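PDB 2YGT: delta toxin from Clostridium perfringens, which acts as a haemolytic beta-pore-forming toxin, probably assembling on target membranes into an oligomeric beta-barrel pore as its relatives do. Local coordinates for residues A[87-92]-A[195-200]; A[208-213]-A[255-260]; A[161-164]-A[170-173]. One frame throughout, in Å; residues are numbered along the deposited sequence.

Interaction 1: A[87-92]-A[195-200]; sequences MRWPIK and NQMFMR
The phenyl ring of F198 drives edge-on into the indole of W89, with CE2 standing 3.5 Å above the indole plane and over its centre, in a T-shaped stack flanked by two methionines. This is the hydrophobic interior of one end of the elongated leukocidin/haemolysin-type fold, where a loop packs against the strand holding residues 87-90. F198 CE2 is nearest W89 CD2 and CE2, the two fusion atoms, and CZ leans toward CE3 and CZ3; the ring planes are 73° apart and the centroids 4.8 Å. W89 reaches this place with CG lying between its backbone N and carbonyl carbon (chi1 66°), and the other indole face is backed, toward its rim, by the backbone N of I91.

Methionines enclose F198 on opposite faces. M87 comes from the strand with its chain fully extended, passing at about a right angle to the phenyl; its CE lies over one face, and SD is 4.8 Å from the ring centroid, an oblique Met-aromatic contact. Over the other face is CG of M197, 3.7 Å above the plane and displaced toward the rim. The same M197 chain continues to the indole, where SD makes a second oblique Met-aromatic contact and CE comes within 4.2 Å of W89 CH2. F177 adds edge-to-face contacts with both W89 and F198, and I221 of helix 219-222 touches both as well. W89 NE1 is turned to N267 OD1 in a hydrogen bond.

No hydrogen bond joins the two segments. The loop instead holds its own shape: a type I turn runs from Q196 to M199, overlapped at its start by an Asx turn in which N195 OD1 accepts from M197 N at 2.9 Å.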
loop_
_atom_site.group_PDB
_atom_site.type_symbol
_atom_site.label_atom_id
_atom_site.label_comp_id
_atom_site.label_asym_id
_atom_site.label_seq_id
_atom_site.Cartn_x
_atom_site.Cartn_y
_atom_site.Cartn_z
ATOM N N MET A 87 12.091 21.307 -5.634
ATOM C CA MET A 87 10.828 20.618 -5.424
ATOM C C MET A 87 11.080 19.319 -4.672
ATOM O O MET A 87 11.620 18.364 -5.229
ATOM C CB MET A 87 10.134 20.321 -6.754
ATOM C CG MET A 87 8.914 19.424 -6.615
ATOM S SD MET A 87 8.274 18.836 -8.195
ATOM C CE MET A 87 7.190 17.521 -7.650
ATOM N N ARG A 88 10.701 19.292 -3.400
ATOM C CA ARG A 88 10.803 18.075 -2.605
ATOM C C ARG A 88 9.617 17.166 -2.904
ATOM O O ARG A 88 8.472 17.615 -2.921
ATOM C CB ARG A 88 10.902 18.413 -1.115
ATOM C CG ARG A 88 12.181 19.164 -0.779
ATOM C CD ARG A 88 12.224 19.658 0.657
ATOM N NE ARG A 88 12.281 18.562 1.617
ATOM C CZ ARG A 88 12.811 18.665 2.832
ATOM N NH1 ARG A 88 13.346 19.815 3.229
ATOM N NH2 ARG A 88 12.816 17.619 3.646
ATOM N N TRP A 89 9.898 15.890 -3.154
ATOM C CA TRP A 89 8.873 14.958 -3.612
ATOM C C TRP A 89 9.131 13.534 -3.106
ATOM O O TRP A 89 10.268 13.182 -2.784
ATOM C CB TRP A 89 8.795 14.982 -5.146
ATOM C CG TRP A 89 10.036 14.463 -5.816
ATOM C CD1 TRP A 89 11.260 15.068 -5.858
ATOM C CD2 TRP A 89 10.174 13.230 -6.537
ATOM N NE1 TRP A 89 12.149 14.289 -6.558
ATOM C CE2 TRP A 89 11.508 13.154 -6.985
ATOM C CE3 TRP A 89 9.298 12.184 -6.846
ATOM C CZ2 TRP A 89 11.990 12.075 -7.724
ATOM C CZ3 TRP A 89 9.777 11.110 -7.583
ATOM C CH2 TRP A 89 11.113 11.065 -8.014
ATOM N N PRO A 90 8.071 12.709 -3.034
ATOM C CA PRO A 90 8.197 11.336 -2.536
ATOM C C PRO A 90 8.595 10.380 -3.654
ATOM O O PRO A 90 7.730 9.912 -4.396
ATOM C CB PRO A 90 6.769 10.995 -2.076
ATOM C CG PRO A 90 5.892 12.167 -2.510
ATOM C CD PRO A 90 6.694 12.987 -3.465
ATOM N N ILE A 91 9.882 10.093 -3.784
ATOM C CA ILE A 91 10.313 9.118 -4.774
ATOM C C ILE A 91 9.801 7.715 -4.428
ATOM O O ILE A 91 9.488 6.927 -5.324
ATOM C CB ILE A 91 11.841 9.097 -4.933
ATOM C CG1 ILE A 91 12.242 8.159 -6.073
ATOM C CG2 ILE A 91 12.511 8.685 -3.628
ATOM C CD1 ILE A 91 13.674 8.337 -6.532
ATOM N N LYS A 92 9.695 7.411 -3.135
ATOM C CA LYS A 92 9.322 6.063 -2.711
ATOM C C LYS A 92 8.430 6.003 -1.468
ATOM O O LYS A 92 8.660 6.702 -0.481
ATOM C CB LYS A 92 10.573 5.210 -2.482
ATOM C CG LYS A 92 10.293 3.718 -2.478
ATOM C CD LYS A 92 11.341 2.942 -1.704
ATOM C CE LYS A 92 12.705 3.043 -2.351
ATOM N NZ LYS A 92 13.616 1.982 -1.839
ATOM N N ASN A 195 18.528 16.527 -15.754
ATOM C CA ASN A 195 17.353 15.677 -15.591
ATOM C C ASN A 195 16.089 16.527 -15.640
ATOM O O ASN A 195 15.879 17.380 -14.779
ATOM C CB ASN A 195 17.431 14.907 -14.269
ATOM C CG ASN A 195 16.223 14.009 -14.037
ATOM O OD1 ASN A 195 15.084 14.405 -14.279
ATOM N ND2 ASN A 195 16.471 12.795 -13.555
ATOM N N GLN A 196 15.245 16.283 -16.640
ATOM C CA GLN A 196 14.104 17.155 -16.912
ATOM C C GLN A 196 12.759 16.567 -16.487
ATOM O O GLN A 196 11.708 17.012 -16.954
ATOM C CB GLN A 196 14.044 17.494 -18.405
ATOM C CG GLN A 196 15.378 17.842 -19.038
ATOM C CD GLN A 196 15.344 17.728 -20.553
ATOM O OE1 GLN A 196 14.706 18.531 -21.236
ATOM N NE2 GLN A 196 16.031 16.723 -21.083
ATOM N N MET A 197 12.782 15.582 -15.595
ATOM C CA MET A 197 11.560 14.864 -15.248
ATOM C C MET A 197 10.428 15.760 -14.731
ATOM O O MET A 197 9.266 15.546 -15.076
ATOM C CB MET A 197 11.841 13.692 -14.294
ATOM C CG MET A 197 12.345 14.077 -12.918
ATOM S SD MET A 197 12.936 12.626 -12.011
ATOM C CE MET A 197 11.536 11.531 -12.181
ATOM N N PHE A 198 10.759 16.762 -13.920
ATOM C CA PHE A 198 9.733 17.661 -13.385
ATOM C C PHE A 198 9.923 19.111 -13.828
ATOM O O PHE A 198 9.409 20.040 -13.205
ATOM C CB PHE A 198 9.663 17.567 -11.856
ATOM C CG PHE A 198 9.326 16.193 -11.350
ATOM C CD1 PHE A 198 8.211 15.522 -11.822
ATOM C CD2 PHE A 198 10.126 15.571 -10.404
ATOM C CE1 PHE A 198 7.900 14.254 -11.365
ATOM C CE2 PHE A 198 9.819 14.306 -9.938
ATOM C CZ PHE A 198 8.703 13.646 -10.423
ATOM N N MET A 199 10.659 19.290 -14.920
ATOM C CA MET A 199 10.916 20.611 -15.481
ATOM C C MET A 199 9.815 21.023 -16.470
ATOM O O MET A 199 9.607 20.372 -17.493
ATOM C CB MET A 199 12.293 20.623 -16.155
ATOM C CG MET A 199 12.767 21.985 -16.620
ATOM S SD MET A 199 14.234 21.859 -17.671
ATOM C CE MET A 199 15.375 21.050 -16.557
ATOM N N ARG A 200 9.105 22.104 -16.155
ATOM C CA ARG A 200 7.995 22.554 -16.992
ATOM C C ARG A 200 8.472 23.103 -18.334
ATOM O O ARG A 200 7.819 22.913 -19.361
ATOM C CB ARG A 200 7.158 23.610 -16.265
ATOM C CG ARG A 200 5.910 24.029 -17.021
ATOM C CD ARG A 200 5.030 24.939 -16.181
ATOM N NE ARG A 200 3.624 24.824 -16.559
ATOM C CZ ARG A 200 2.993 25.658 -17.380
ATOM N NH1 ARG A 200 3.640 26.686 -17.917
ATOM N NH2 ARG A 200 1.711 25.469 -17.661
#

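Interaction 2: A[208-213]-A[255-260]; sequences TTNFTP and YHIAWD
The strand that carries Y255 and I257 runs past the irregular loop 208-213 without any backbone pairing: the nearest alpha carbons, N210 CA and I257 CA, are 8.4 Å apart, and no hydrogen bond crosses. Side chains fill the gap, and F211 and I257 carry most of the contact. This is apolar loop-on-sheet packing, an aromatic side chain laid on a strand of the antiparallel sheet, away from the zinc sites.

F211 leaves the backbone without aiming at the strand, but with CG anti to the carbonyl carbon (chi1 -67°) the ring swings across and brings CE1 and CZ in among the strand residues. Against Y255 the two rings meet rim to rim, F211 CE1 being 3.5 Å from Y255 CD2. Neither ring lies over the other; the planes are 63° apart and the centroids 6.0 Å. I257 is placed differently: its CD1 lies 3.9 Å above the F211 ring plane, displaced toward the rim, a methyl on the aromatic face. The same CD1 touches N210 CB at 3.9 Å.

Polar ends turn elsewhere: N210 ND2 gives a hydrogen bond to S201 O, and Y255 OH bonds to N195 O. M87 of strand 84-99 and I77 of strand 76-79 pack on F211, while W263 of strand 263-282 touches both N210 and I257; the segment belongs to the long loop that follows strand 170-177 and precedes helix 219-222.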
loop_
_atom_site.group_PDB
_atom_site.type_symbol
_atom_site.label_atom_id
_atom_site.label_comp_id
_atom_site.label_asym_id
_atom_site.label_seq_id
_atom_site.Cartn_x
_atom_site.Cartn_y
_atom_site.Cartn_z
ATOM N N THR A 208 10.410 28.922 -8.731
ATOM C CA THR A 208 9.341 28.199 -8.042
ATOM C C THR A 208 8.100 28.065 -8.914
ATOM O O THR A 208 7.050 27.609 -8.456
ATOM C CB THR A 208 8.941 28.893 -6.727
ATOM O OG1 THR A 208 8.401 30.189 -7.010
ATOM C CG2 THR A 208 10.143 29.031 -5.811
ATOM N N THR A 209 8.231 28.456 -10.176
ATOM C CA THR A 209 7.105 28.485 -11.100
ATOM C C THR A 209 7.292 27.485 -12.243
ATOM O O THR A 209 6.356 27.187 -12.987
ATOM C CB THR A 209 6.900 29.921 -11.656
ATOM O OG1 THR A 209 6.089 30.670 -10.743
ATOM C CG2 THR A 209 6.230 29.905 -13.021
ATOM N N ASN A 210 8.499 26.942 -12.357
ATOM C CA ASN A 210 8.844 26.105 -13.499
ATOM C C ASN A 210 8.807 24.593 -13.245
ATOM O O ASN A 210 9.413 23.816 -13.987
ATOM C CB ASN A 210 10.207 26.513 -14.052
ATOM C CG ASN A 210 10.457 25.959 -15.431
ATOM O OD1 ASN A 210 9.568 25.955 -16.283
ATOM N ND2 ASN A 210 11.673 25.484 -15.663
ATOM N N PHE A 211 8.100 24.172 -12.202
ATOM C CA PHE A 211 7.894 22.746 -11.977
ATOM C C PHE A 211 6.607 22.278 -12.650
ATOM O O PHE A 211 5.642 23.035 -12.761
ATOM C CB PHE A 211 7.870 22.419 -10.483
ATOM C CG PHE A 211 9.189 22.634 -9.793
ATOM C CD1 PHE A 211 10.314 21.926 -10.184
ATOM C CD2 PHE A 211 9.301 23.534 -8.748
ATOM C CE1 PHE A 211 11.528 22.118 -9.551
ATOM C CE2 PHE A 211 10.513 23.730 -8.109
ATOM C CZ PHE A 211 11.627 23.020 -8.512
ATOM N N THR A 212 6.607 21.034 -13.116
ATOM C CA THR A 212 5.428 20.446 -13.742
ATOM C C THR A 212 4.165 20.819 -12.977
ATOM O O THR A 212 4.055 20.542 -11.783
ATOM C CB THR A 212 5.535 18.915 -13.810
ATOM O OG1 THR A 212 6.659 18.552 -14.620
ATOM C CG2 THR A 212 4.268 18.315 -14.402
ATOM N N PRO A 213 3.208 21.459 -13.666
ATOM C CA PRO A 213 1.943 21.884 -13.057
ATOM C C PRO A 213 1.245 20.718 -12.371
ATOM O O PRO A 213 1.407 19.572 -12.791
ATOM C CB PRO A 213 1.126 22.362 -14.262
ATOM C CG PRO A 213 1.825 21.758 -15.462
ATOM C CD PRO A 213 3.260 21.831 -15.087
ATOM N N TYR A 255 14.335 17.631 -6.024
ATOM C CA TYR A 255 14.556 17.915 -7.435
ATOM C C TYR A 255 14.898 19.392 -7.608
ATOM O O TYR A 255 14.053 20.264 -7.409
ATOM C CB TYR A 255 13.319 17.544 -8.258
ATOM C CG TYR A 255 13.450 17.845 -9.737
ATOM C CD1 TYR A 255 14.192 17.018 -10.571
ATOM C CD2 TYR A 255 12.833 18.958 -10.296
ATOM C CE1 TYR A 255 14.319 17.294 -11.921
ATOM C CE2 TYR A 255 12.949 19.241 -11.642
ATOM C CZ TYR A 255 13.692 18.408 -12.450
ATOM O OH TYR A 255 13.808 18.687 -13.790
ATOM N N HIS A 256 16.151 19.663 -7.959
ATOM C CA HIS A 256 16.633 21.029 -8.130
ATOM C C HIS A 256 16.599 21.453 -9.591
ATOM O O HIS A 256 17.007 20.697 -10.471
ATOM C CB HIS A 256 18.077 21.150 -7.634
ATOM C CG HIS A 256 18.227 21.032 -6.148
ATOM N ND1 HIS A 256 18.823 22.009 -5.381
ATOM C CD2 HIS A 256 17.862 20.050 -5.291
ATOM C CE1 HIS A 256 18.817 21.635 -4.113
ATOM N NE2 HIS A 256 18.239 20.450 -4.031
ATOM N N ILE A 257 16.111 22.663 -9.843
ATOM C CA ILE A 257 16.350 23.315 -11.126
ATOM C C ILE A 257 17.232 24.544 -10.916
ATOM O O ILE A 257 17.000 25.339 -10.005
ATOM C CB ILE A 257 15.043 23.707 -11.857
ATOM C CG1 ILE A 257 14.176 24.609 -10.976
ATOM C CG2 ILE A 257 14.283 22.463 -12.286
ATOM C CD1 ILE A 257 12.968 25.173 -11.692
ATOM N N ALA A 258 18.257 24.676 -11.749
ATOM C CA ALA A 258 19.192 25.788 -11.646
ATOM C C ALA A 258 19.395 26.423 -13.013
ATOM O O ALA A 258 19.608 25.727 -14.004
ATOM C CB ALA A 258 20.520 25.315 -11.076
ATOM N N TRP A 259 19.324 27.748 -13.058
ATOM C CA TRP A 259 19.430 28.474 -14.315
ATOM C C TRP A 259 20.863 28.895 -14.624
ATOM O O TRP A 259 21.490 29.613 -13.849
ATOM C CB TRP A 259 18.523 29.706 -14.300
ATOM C CG TRP A 259 18.589 30.503 -15.566
ATOM C CD1 TRP A 259 19.441 31.531 -15.842
ATOM C CD2 TRP A 259 17.771 30.337 -16.734
ATOM N NE1 TRP A 259 19.205 32.016 -17.105
ATOM C CE2 TRP A 259 18.184 31.300 -17.673
ATOM C CE3 TRP A 259 16.727 29.467 -17.070
ATOM C CZ2 TRP A 259 17.593 31.421 -18.931
ATOM C CZ3 TRP A 259 16.140 29.588 -18.323
ATOM C CH2 TRP A 259 16.576 30.559 -19.237
ATOM N N ASP A 260 21.373 28.435 -15.760
ATOM C CA ASP A 260 22.646 28.909 -16.284
ATOM C C ASP A 260 22.328 29.903 -17.392
ATOM O O ASP A 260 22.284 31.109 -17.162
ATOM C CB ASP A 260 23.477 27.744 -16.820
ATOM C CG ASP A 260 24.920 28.130 -17.087
ATOM O OD1 ASP A 260 25.289 29.289 -16.802
ATOM O OD2 ASP A 260 25.683 27.272 -17.580
#

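Interaction 3: A[161-164]-A[170-173]; sequences TIQT and IASW
Q163 and W173 face each other as an antiparallel, non-hydrogen-bonded pair, their CA atoms 4.3 Å apart, with both side chains on one face of the sheet.

Among backbone contacts, T164 N donates to S172 O at 2.8 Å, but the bond is bent, 137° at the hydrogen, and the donor stands above the carbonyl plane. Two CA-H...O contacts reinforce the pairing: Q163 CA also approaches S172 O, at 3.1 Å, and W173 CA approaches I162 O.

Side-chain packing centres on the indole. Q163 keeps CG anti to its own N (chi1 -176°) and runs extended beside W173, pointing the same way, with the amide inclined 30° to the ring. Q163 NE2 comes obliquely to W173 CZ2 at 3.4 Å. The indole N-H nearby is no partner for it, both being donors: Q163 NE2 bonds to S111 OG and W173 NE1 to P113 O. T161 CG2 packs obliquely near W173 CD1, and F229 stacks on the indole. Beyond the pair, T164 OG1 lies close to S172 CB, at 3.2 Å.

Strands 159-166 and 170-177 form a beta hairpin in the antiparallel sheet, close to residues of a zinc site. The Q163 side chain lies about 4 Å from a zinc ion, about 3 Å from the side chain of D166 and about 7 Å from that of D110, residues seen to bind zinc in this toxin, although neither binds one in this model.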
loop_
_atom_site.group_PDB
_atom_site.type_symbol
_atom_site.label_atom_id
_atom_site.label_comp_id
_atom_site.label_asym_id
_atom_site.label_seq_id
_atom_site.Cartn_x
_atom_site.Cartn_y
_atom_site.Cartn_z
ATOM N N THR A 161 4.520 -0.795 -8.152
ATOM C CA THR A 161 4.535 -1.476 -6.863
ATOM C C THR A 161 5.237 -2.824 -6.980
ATOM O O THR A 161 4.932 -3.627 -7.862
ATOM C CB THR A 161 3.107 -1.691 -6.304
ATOM O OG1 THR A 161 2.488 -0.420 -6.073
ATOM C CG2 THR A 161 3.157 -2.465 -4.995
ATOM N N ILE A 162 6.191 -3.062 -6.091
ATOM C CA ILE A 162 6.861 -4.349 -6.036
ATOM C C ILE A 162 6.791 -4.922 -4.627
ATOM O O ILE A 162 7.004 -4.210 -3.645
ATOM C CB ILE A 162 8.335 -4.235 -6.463
ATOM C CG1 ILE A 162 9.061 -5.559 -6.222
ATOM C CG2 ILE A 162 9.019 -3.118 -5.703
ATOM C CD1 ILE A 162 10.427 -5.627 -6.858
ATOM N N GLN A 163 6.474 -6.208 -4.523
ATOM C CA GLN A 163 6.514 -6.878 -3.232
ATOM C C GLN A 163 7.945 -7.294 -2.926
ATOM O O GLN A 163 8.498 -8.183 -3.575
ATOM C CB GLN A 163 5.576 -8.086 -3.188
ATOM C CG GLN A 163 5.535 -8.746 -1.815
ATOM C CD GLN A 163 4.333 -9.647 -1.626
ATOM O OE1 GLN A 163 4.154 -10.625 -2.351
ATOM N NE2 GLN A 163 3.509 -9.332 -0.635
ATOM N N THR A 164 8.543 -6.641 -1.940
ATOM C CA THR A 164 9.948 -6.855 -1.628
ATOM C C THR A 164 10.132 -7.967 -0.599
ATOM O O THR A 164 11.199 -8.570 -0.509
ATOM C CB THR A 164 10.597 -5.556 -1.124
ATOM O OG1 THR A 164 9.857 -5.057 -0.001
ATOM C CG2 THR A 164 10.588 -4.507 -2.230
ATOM N N ILE A 170 6.496 -11.666 7.192
ATOM C CA ILE A 170 6.352 -10.305 6.686
ATOM C C ILE A 170 5.957 -10.210 5.214
ATOM O O ILE A 170 6.431 -10.973 4.371
ATOM C CB ILE A 170 7.642 -9.481 6.917
ATOM C CG1 ILE A 170 7.433 -8.021 6.512
ATOM C CG2 ILE A 170 8.807 -10.076 6.143
ATOM C CD1 ILE A 170 8.592 -7.118 6.878
ATOM N N ALA A 171 5.074 -9.262 4.921
ATOM C CA ALA A 171 4.761 -8.885 3.551
ATOM C C ALA A 171 5.103 -7.411 3.380
ATOM O O ALA A 171 4.644 -6.575 4.157
ATOM C CB ALA A 171 3.294 -9.134 3.256
ATOM N N SER A 172 5.911 -7.101 2.370
ATOM C CA SER A 172 6.405 -5.745 2.161
ATOM C C SER A 172 6.200 -5.268 0.727
ATOM O O SER A 172 6.393 -6.030 -0.220
ATOM C CB SER A 172 7.890 -5.677 2.501
ATOM O OG SER A 172 8.141 -6.284 3.747
ATOM N N TRP A 173 5.831 -3.999 0.572
ATOM C CA TRP A 173 5.630 -3.425 -0.752
ATOM C C TRP A 173 6.369 -2.103 -0.916
ATOM O O TRP A 173 6.358 -1.253 -0.026
ATOM C CB TRP A 173 4.142 -3.213 -1.035
ATOM C CG TRP A 173 3.331 -4.468 -1.033
ATOM C CD1 TRP A 173 3.072 -5.280 -2.098
ATOM C CD2 TRP A 173 2.663 -5.052 0.090
ATOM N NE1 TRP A 173 2.283 -6.339 -1.706
ATOM C CE2 TRP A 173 2.020 -6.221 -0.366
ATOM C CE3 TRP A 173 2.548 -4.700 1.439
ATOM C CZ2 TRP A 173 1.276 -7.040 0.478
ATOM C CZ3 TRP A 173 1.807 -5.516 2.276
ATOM C CH2 TRP A 173 1.180 -6.671 1.792
#

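From the N terminus, strand 84-99 supplies 87-92, the first half of interaction 1. Before its partner arrives, the chain makes the hairpin of interaction 3, a short closure between 161-164 and 170-173 that falls wholly within the long excursion ended by 195-200. Interaction 2 then follows in series, joining 208-213 to 255-260; none of the three cross. Strand 84-99 has 170-177 and 241-259 as antiparallel neighbours, so all three contacts reach one sheet. Interactions 1 and 2 adjoin, with R200 N 2.8 Å from N210 O, and fasten successive parts of one long loop to that sheet; interaction 3 lies farther off, its centre about 24 Å from that of interaction 1.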